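Local coordinates for protein putative alpha-galactosidase (PDB 4NZJ) that probably hydrolyses terminal, non-reducing alpha-D-galactose residues from alpha-galactosides, as a member of glycoside hydrolase family 27, at residues A[415-420]-A[425-430]; A[457-462]-A[469-474]. One frame throughout, in Å; residues are numbered along the deposited sequence. Where two conformers were deposited one is given.

Interaction 1: residues A[415-420]-A[425-430]; sequences VACFNR and QTVILN
Cys417 and Leu429 meet through their ends: SG of Cys417 lies 3.8 Å from CD1 of Leu429, and the other methyl, CD2, is nearly as close, so the sulfur sits against the leucine fork rather than against one branch. Its placement follows from chi1 of -57°, which sets SG beside the backbone N and anti to the carbonyl carbon. The same sulfur also reaches CG1 of Val427, 4.3 Å away, and is thus shared by two residues of 425-430. Val415 adds a looser apolar touch, its CG1 standing 4.4 Å from CD1 of Leu429.

Toward the turn the chemistry changes. Asn419 OD1 approaches CG of Gln425 at 3.2 Å, the two side chains crossing at about a right angle with their amide planes 64° apart. The amides do not hydrogen-bond to each other. Asn419 instead spends its polar atoms on the connection and beyond: OD1 accepts from the backbone N of Ala421, while ND2 donates to the carbonyls of Ser423 and Ala464, which fixes the rotation of the amide. Gln425 bends at chi2 (-68°), and its end leads away from Asn419.

No hydrogen bond joins the segments, and their axes stay 8.5 Å apart, as expected of facing layers in a beta sandwich. Strand 413-419 belongs to the large antiparallel sheet, between strands 401-407 and 468-473, whereas 425-430 pairs with 458-463. The face of 413-419 turned away from 425-430 meets helix 341-353, where Ala416 touches Met353 and Phe418 rests on Ser346 and Leu350.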
ATOM      1  N   VAL A 415       6.741   1.928  18.451  1.00 21.26           N
ATOM      2  CA  VAL A 415       5.817   1.381  19.434  1.00 20.93           C
ATOM      3  C   VAL A 415       4.493   2.121  19.313  1.00 20.95           C
ATOM      4  O   VAL A 415       4.461   3.347  19.410  1.00 21.97           O
ATOM      5  CB  VAL A 415       6.377   1.519  20.865  1.00 21.52           C
ATOM      6  CG1 VAL A 415       5.358   1.050  21.903  1.00 21.65           C
ATOM      7  CG2 VAL A 415       7.682   0.747  21.003  1.00 22.33           C
ATOM      8  N   ALA A 416       3.410   1.380  19.099  1.00 19.20           N
ATOM      9  CA  ALA A 416       2.077   1.970  19.011  1.00 19.52           C
ATOM     10  C   ALA A 416       1.248   1.525  20.202  1.00 20.73           C
ATOM     11  O   ALA A 416       1.114   0.325  20.448  1.00 20.07           O
ATOM     12  CB  ALA A 416       1.393   1.557  17.720  1.00 21.20           C
ATOM     13  N   CYS A 417       0.706   2.495  20.931  1.00 19.48           N
ATOM     14  CA  CYS A 417      -0.203   2.239  22.042  1.00 20.08           C
ATOM     15  C   CYS A 417      -1.605   2.538  21.558  1.00 19.77           C
ATOM     16  O   CYS A 417      -1.920   3.683  21.250  1.00 18.74           O
ATOM     17  CB  CYS A 417       0.139   3.129  23.232  1.00 21.68           C
ATOM     18  SG  CYS A 417       1.838   2.962  23.807  1.00 25.33           S
ATOM     19  N   PHE A 418      -2.436   1.504  21.467  1.00 18.51           N
ATOM     20  CA  PHE A 418      -3.735   1.623  20.828  1.00 17.68           C
ATOM     21  C   PHE A 418      -4.851   1.319  21.804  1.00 18.72           C
ATOM     22  O   PHE A 418      -4.972   0.202  22.296  1.00 18.69           O
ATOM     23  CB  PHE A 418      -3.799   0.686  19.626  1.00 16.84           C
ATOM     24  CG  PHE A 418      -5.175   0.522  19.043  1.00 18.41           C
ATOM     25  CD1 PHE A 418      -5.979   1.625  18.776  1.00 20.18           C
ATOM     26  CD2 PHE A 418      -5.659  -0.750  18.731  1.00 19.23           C
ATOM     27  CE1 PHE A 418      -7.240   1.465  18.221  1.00 20.94           C
ATOM     28  CE2 PHE A 418      -6.918  -0.915  18.180  1.00 20.21           C
ATOM     29  CZ  PHE A 418      -7.710   0.191  17.925  1.00 21.31           C
ATOM     30  N   ASN A 419      -5.641   2.342  22.095  1.00 18.79           N
ATOM     31  CA  ASN A 419      -6.801   2.224  22.951  1.00 19.71           C
ATOM     32  C   ASN A 419      -8.009   1.746  22.151  1.00 22.28           C
ATOM     33  O   ASN A 419      -8.562   2.495  21.358  1.00 24.18           O
ATOM     34  CB  ASN A 419      -7.102   3.580  23.597  1.00 21.16           C
ATOM     35  CG  ASN A 419      -8.268   3.525  24.554  1.00 22.48           C
ATOM     36  OD1 ASN A 419      -8.665   2.453  25.003  1.00 22.97           O
ATOM     37  ND2 ASN A 419      -8.816   4.689  24.889  1.00 22.04           N
ATOM     38  N   ARG A 420      -8.408   0.493  22.361  1.00 24.52           N
ATOM     39  CA  ARG A 420      -9.620  -0.057  21.745  1.00 28.40           C
ATOM     40  C   ARG A 420     -10.892   0.526  22.335  1.00 30.46           C
ATOM     41  O   ARG A 420     -11.917   0.593  21.656  1.00 36.65           O
ATOM     42  CB  ARG A 420      -9.689  -1.570  21.952  1.00 30.19           C
ATOM     43  CG  ARG A 420      -9.395  -2.386  20.722  1.00 34.21           C
ATOM     44  CD  ARG A 420      -9.369  -3.860  21.091  1.00 32.89           C
ATOM     45  NE  ARG A 420      -8.100  -4.186  21.733  1.00 28.53           N
ATOM     46  CZ  ARG A 420      -7.923  -4.487  23.021  1.00 25.53           C
ATOM     47  NH1 ARG A 420      -8.935  -4.545  23.877  1.00 28.23           N
ATOM     48  NH2 ARG A 420      -6.696  -4.741  23.459  1.00 24.23           N
ATOM     49  N   GLN A 425      -7.921   6.013  28.272  1.00 25.04           N
ATOM     50  CA  GLN A 425      -7.074   5.066  28.975  1.00 26.73           C
ATOM     51  C   GLN A 425      -5.667   5.630  29.053  1.00 27.36           C
ATOM     52  O   GLN A 425      -5.225   6.352  28.153  1.00 26.18           O
ATOM     53  CB  GLN A 425      -7.049   3.729  28.230  1.00 26.67           C
ATOM     54  CG  GLN A 425      -8.408   3.044  28.098  1.00 28.50           C
ATOM     55  CD  GLN A 425      -8.962   2.546  29.421  1.00 31.82           C
ATOM     56  OE1 GLN A 425      -8.218   2.089  30.286  1.00 33.48           O
ATOM     57  NE2 GLN A 425     -10.281   2.628  29.581  1.00 33.43           N
ATOM     58  N   THR A 426      -4.973   5.298  30.134  1.00 28.36           N
ATOM     59  CA  THR A 426      -3.586   5.689  30.322  1.00 31.43           C
ATOM     60  C   THR A 426      -2.722   4.439  30.240  1.00 31.57           C
ATOM     61  O   THR A 426      -3.018   3.430  30.878  1.00 32.87           O
ATOM     62  CB  THR A 426      -3.378   6.389  31.676  1.00 35.10           C
ATOM     63  OG1 THR A 426      -4.186   7.572  31.730  1.00 36.80           O
ATOM     64  CG2 THR A 426      -1.907   6.769  31.880  1.00 35.76           C
ATOM     65  N   VAL A 427      -1.669   4.507  29.434  1.00 29.22           N
ATOM     66  CA  VAL A 427      -0.683   3.440  29.343  1.00 30.41           C
ATOM     67  C   VAL A 427       0.644   3.967  29.875  1.00 31.21           C
ATOM     68  O   VAL A 427       1.111   5.022  29.447  1.00 30.17           O
ATOM     69  CB  VAL A 427      -0.506   2.968  27.887  1.00 30.91           C
ATOM     70  CG1 VAL A 427       0.543   1.865  27.796  1.00 31.58           C
ATOM     71  CG2 VAL A 427      -1.840   2.497  27.317  1.00 31.82           C
ATOM     72  N   ILE A 428       1.240   3.244  30.816  1.00 31.52           N
ATOM     73  CA  ILE A 428       2.553   3.607  31.347  1.00 33.75           C
ATOM     74  C   ILE A 428       3.595   2.686  30.726  1.00 33.02           C
ATOM     75  O   ILE A 428       3.683   1.510  31.075  1.00 36.74           O
ATOM     76  CB  ILE A 428       2.611   3.508  32.885  1.00 37.33           C
ATOM     77  CG1 ILE A 428       1.507   4.364  33.518  1.00 38.62           C
ATOM     78  CG2 ILE A 428       3.980   3.954  33.390  1.00 38.58           C
ATOM     79  CD1 ILE A 428       1.343   4.161  35.007  1.00 41.22           C
ATOM     80  N   LEU A 429       4.365   3.215  29.783  1.00 29.74           N
ATOM     81  CA  LEU A 429       5.465   2.463  29.199  1.00 28.92           C
ATOM     82  C   LEU A 429       6.662   2.573  30.134  1.00 29.92           C
ATOM     83  O   LEU A 429       6.997   3.661  30.598  1.00 30.55           O
ATOM     84  CB  LEU A 429       5.819   2.994  27.806  1.00 28.38           C
ATOM     85  CG  LEU A 429       4.731   2.900  26.734  1.00 26.32           C
ATOM     86  CD1 LEU A 429       5.195   3.580  25.453  1.00 26.30           C
ATOM     87  CD2 LEU A 429       4.369   1.447  26.472  1.00 26.39           C
ATOM     88  N   ASN A 430       7.276   1.438  30.443  1.00 29.39           N
ATOM     89  CA  ASN A 430       8.498   1.416  31.240  1.00 32.23           C
ATOM     90  C   ASN A 430       9.455   0.359  30.692  1.00 30.74           C
ATOM     91  O   ASN A 430       9.144  -0.297  29.702  1.00 28.49           O
ATOM     92  CB  ASN A 430       8.178   1.205  32.724  1.00 34.53           C
ATOM     93  CG  ASN A 430       7.442  -0.096  32.992  1.00 36.78           C
ATOM     94  OD1 ASN A 430       7.869  -1.165  32.562  1.00 36.96           O
ATOM     95  ND2 ASN A 430       6.338  -0.011  33.726  1.00 39.89           N
TER

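Interaction 2: residues A[457-462]-A[469-474]; sequences KELIVK and KVYIFG
Lys469 reaches across to the carbonyl O of Lys462 with its ammonium, NZ to O being 2.8 Å. The donor lies in the carbonyl plane at a C=O...N angle of 156°, and the chain is extended beyond CG, which lets it span the distance between the strands. A water takes a second bond from NZ and also accepts from the backbone N of Lys462, so the amine holds the C=O of that residue directly and its N-H through the water. NZ of Lys462 is hydrogen-bonded to OG1 of Thr426. Farther back along Lys469, CD passes 4.2 Å from CG1 of Val461.

Two residues on, Tyr471 projects from the same surface of strand 468-473. This is the inner surface of the C-terminal beta sandwich, looking toward strand 458-463 in the opposing layer, with the axes 9.1 Å apart. Leu459 CD2 lies over one face of the ring, 3.9 Å from the centroid and 24° off the normal, a CH-pi contact. The Val461 side chain points back at the incoming tyrosine, and both its methyls lie against the phenol oxygen, CG1 being 3.5 Å from OH. A water joins that OH to the carbonyl O of Ile460, giving the phenol a polar partner beside the valine.

Phe473 receives the same leucine methyl, Leu459 CD2 standing 4.1 Å from its CZ, while Phe439 meets the phenylalanine ring edge-to-face.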
ATOM      1  N   LYS A 457      12.964   6.458  32.949  1.00 51.91           N
ATOM      2  CA  LYS A 457      12.764   5.154  32.318  1.00 49.28           C
ATOM      3  C   LYS A 457      11.267   4.863  32.204  1.00 44.05           C
ATOM      4  O   LYS A 457      10.843   3.709  32.239  1.00 41.48           O
ATOM      5  CB  LYS A 457      13.460   4.058  33.129  1.00 53.11           C
ATOM      6  CG  LYS A 457      14.969   4.211  33.234  1.00 57.61           C
ATOM      7  CD  LYS A 457      15.635   4.180  31.865  1.00 58.73           C
ATOM      8  CE  LYS A 457      17.127   3.898  31.975  1.00 61.86           C
ATOM      9  NZ  LYS A 457      17.830   4.892  32.833  1.00 66.60           N
ATOM     10  N   GLU A 458      10.474   5.917  32.048  1.00 41.14           N
ATOM     11  CA  GLU A 458       9.022   5.798  32.038  1.00 39.30           C
ATOM     12  C   GLU A 458       8.420   6.816  31.077  1.00 36.95           C
ATOM     13  O   GLU A 458       8.927   7.928  30.950  1.00 38.73           O
ATOM     14  CB  GLU A 458       8.490   6.027  33.453  1.00 42.86           C
ATOM     15  CG  GLU A 458       6.979   6.015  33.593  1.00 44.89           C
ATOM     16  CD  GLU A 458       6.542   6.159  35.038  1.00 48.83           C
ATOM     17  OE1 GLU A 458       6.783   5.218  35.826  1.00 49.42           O
ATOM     18  OE2 GLU A 458       5.960   7.212  35.384  1.00 51.59           O
ATOM     19  N   LEU A 459       7.345   6.431  30.400  1.00 32.68           N
ATOM     20  CA  LEU A 459       6.605   7.349  29.549  1.00 32.84           C
ATOM     21  C   LEU A 459       5.110   7.152  29.767  1.00 31.59           C
ATOM     22  O   LEU A 459       4.578   6.064  29.539  1.00 29.75           O
ATOM     23  CB  LEU A 459       6.961   7.130  28.076  1.00 32.72           C
ATOM     24  CG  LEU A 459       6.281   8.049  27.058  1.00 33.51           C
ATOM     25  CD1 LEU A 459       6.657   9.501  27.292  1.00 36.29           C
ATOM     26  CD2 LEU A 459       6.648   7.620  25.647  1.00 34.19           C
ATOM     27  N   ILE A 460       4.448   8.210  30.226  1.00 32.59           N
ATOM     28  CA  ILE A 460       3.006   8.190  30.435  0.50 31.67           C
ATOM     29  C   ILE A 460       2.318   8.528  29.118  1.00 30.45           C
ATOM     30  O   ILE A 460       2.543   9.594  28.544  1.00 31.00           O
ATOM     31  CB  ILE A 460       2.578   9.184  31.535  0.50 33.90           C
ATOM     32  CG1 ILE A 460       3.251   8.830  32.865  0.50 35.08           C
ATOM     33  CG2 ILE A 460       1.063   9.187  31.699  0.50 33.84           C
ATOM     34  CD1 ILE A 460       2.982   9.822  33.979  0.50 36.35           C
ATOM     35  N   VAL A 461       1.487   7.608  28.634  1.00 27.64           N
ATOM     36  CA  VAL A 461       0.777   7.777  27.378  1.00 25.78           C
ATOM     37  C   VAL A 461      -0.716   7.910  27.661  1.00 27.05           C
ATOM     38  O   VAL A 461      -1.342   6.968  28.146  1.00 27.32           O
ATOM     39  CB  VAL A 461       1.027   6.580  26.441  1.00 24.34           C
ATOM     40  CG1 VAL A 461       0.253   6.730  25.142  1.00 23.13           C
ATOM     41  CG2 VAL A 461       2.520   6.425  26.178  1.00 24.84           C
ATOM     42  N   LYS A 462      -1.262   9.095  27.385  1.00 26.45           N
ATOM     43  CA  LYS A 462      -2.675   9.387  27.609  0.50 27.20           C
ATOM     44  C   LYS A 462      -3.430   9.234  26.299  1.00 25.91           C
ATOM     45  O   LYS A 462      -3.111   9.905  25.317  1.00 25.81           O
ATOM     46  CB  LYS A 462      -2.849  10.813  28.139  0.50 29.29           C
ATOM     47  CG  LYS A 462      -2.263  11.045  29.519  0.50 31.52           C
ATOM     48  CD  LYS A 462      -3.014  10.246  30.568  0.50 32.85           C
ATOM     49  CE  LYS A 462      -2.704  10.725  31.973  0.50 35.75           C
ATOM     50  NZ  LYS A 462      -3.480   9.969  32.996  0.50 36.76           N
ATOM     51  N   LYS A 469      -1.440   6.271  19.757  1.00 21.97           N
ATOM     52  CA  LYS A 469      -0.260   7.129  19.744  1.00 21.55           C
ATOM     53  C   LYS A 469       0.966   6.288  19.456  1.00 22.03           C
ATOM     54  O   LYS A 469       1.098   5.166  19.962  1.00 21.60           O
ATOM     55  CB  LYS A 469      -0.094   7.885  21.059  1.00 23.11           C
ATOM     56  CG  LYS A 469      -1.064   9.042  21.210  1.00 24.90           C
ATOM     57  CD  LYS A 469      -0.841   9.800  22.505  1.00 25.47           C
ATOM     58  CE  LYS A 469      -1.773  10.992  22.604  1.00 27.99           C
ATOM     59  NZ  LYS A 469      -1.554  11.777  23.843  1.00 29.09           N
ATOM     60  N   VAL A 470       1.858   6.833  18.638  1.00 20.43           N
ATOM     61  CA  VAL A 470       3.030   6.107  18.174  1.00 21.38           C
ATOM     62  C   VAL A 470       4.307   6.837  18.577  1.00 21.15           C
ATOM     63  O   VAL A 470       4.376   8.077  18.576  1.00 21.35           O
ATOM     64  CB  VAL A 470       2.987   5.908  16.643  1.00 20.62           C
ATOM     65  CG1 VAL A 470       4.205   5.136  16.150  1.00 22.23           C
ATOM     66  CG2 VAL A 470       1.700   5.210  16.234  1.00 20.83           C
ATOM     67  N   TYR A 471       5.311   6.043  18.933  1.00 21.79           N
ATOM     68  CA  TYR A 471       6.598   6.522  19.396  1.00 23.15           C
ATOM     69  C   TYR A 471       7.700   5.714  18.732  1.00 23.67           C
ATOM     70  O   TYR A 471       7.481   4.568  18.354  1.00 23.38           O
ATOM     71  CB  TYR A 471       6.694   6.356  20.912  1.00 24.85           C
ATOM     72  CG  TYR A 471       5.590   7.059  21.661  1.00 25.42           C
ATOM     73  CD1 TYR A 471       4.357   6.447  21.852  1.00 25.56           C
ATOM     74  CD2 TYR A 471       5.767   8.349  22.152  1.00 27.29           C
ATOM     75  CE1 TYR A 471       3.335   7.095  22.522  1.00 26.27           C
ATOM     76  CE2 TYR A 471       4.747   9.005  22.825  1.00 28.12           C
ATOM     77  CZ  TYR A 471       3.534   8.368  23.005  1.00 28.19           C
ATOM     78  OH  TYR A 471       2.510   9.000  23.671  1.00 30.60           O
ATOM     79  N   ILE A 472       8.873   6.313  18.566  1.00 22.90           N
ATOM     80  CA  ILE A 472      10.038   5.567  18.091  1.00 23.48           C
ATOM     81  C   ILE A 472      11.112   5.606  19.169  1.00 24.81           C
ATOM     82  O   ILE A 472      11.605   6.675  19.533  1.00 25.63           O
ATOM     83  CB  ILE A 472      10.588   6.100  16.747  1.00 24.51           C
ATOM     84  CG1 ILE A 472       9.491   6.111  15.686  1.00 24.76           C
ATOM     85  CG2 ILE A 472      11.764   5.243  16.287  1.00 25.51           C
ATOM     86  CD1 ILE A 472       9.924   6.692  14.354  1.00 26.08           C
ATOM     87  N   PHE A 473      11.464   4.427  19.681  1.00 24.77           N
ATOM     88  CA  PHE A 473      12.410   4.301  20.781  1.00 26.83           C
ATOM     89  C   PHE A 473      13.801   3.947  20.274  1.00 29.13           C
ATOM     90  O   PHE A 473      13.947   3.080  19.414  1.00 28.86           O
ATOM     91  CB  PHE A 473      11.949   3.215  21.762  1.00 26.89           C
ATOM     92  CG  PHE A 473      10.844   3.647  22.688  1.00 26.80           C
ATOM     93  CD1 PHE A 473       9.530   3.675  22.258  1.00 25.96           C
ATOM     94  CD2 PHE A 473      11.118   4.000  24.005  1.00 28.54           C
ATOM     95  CE1 PHE A 473       8.508   4.059  23.113  1.00 25.75           C
ATOM     96  CE2 PHE A 473      10.100   4.381  24.867  1.00 28.53           C
ATOM     97  CZ  PHE A 473       8.794   4.411  24.418  1.00 27.08           C
ATOM     98  N   GLY A 474      14.811   4.628  20.810  1.00 31.32           N
ATOM     99  CA  GLY A 474      16.213   4.272  20.589  1.00 35.31           C
ATOM    100  C   GLY A 474      17.001   5.290  19.789  1.00 38.50           C
ATOM    101  O   GLY A 474      16.435   6.208  19.199  1.00 36.80           O
TER
HETATM  102  O   HOH W   1       3.126  10.774  25.702  1.00 47.61           O
HETATM  103  O   HOH W   2       0.238  11.225  26.211  1.00 31.30           O

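Both interactions bridge the same two layers of the C-terminal beta sandwich. Strands 413-419 and 468-473 are neighbours in the large sheet, and 425-430 and 458-463 form the facing pair; the two centres are 8 Å apart. Probable backbone hydrogen bonds link the strands within each sheet: Val427 O to Val461 N in the small one, Val415 N to Tyr471 O in the large one, each 2.7 Å. Interaction 1 is buried, with a sulfur-and-methyl interior and an asparagine amide laid against the aliphatic part of a glutamine near the connecting loop. Interaction 2 is partly buried and mixes aromatic packing with a direct lysine bond and two bridging waters. Between the sheets they also meet laterally, Val415 CG2 lying 3.7 Å from Phe473 CD1.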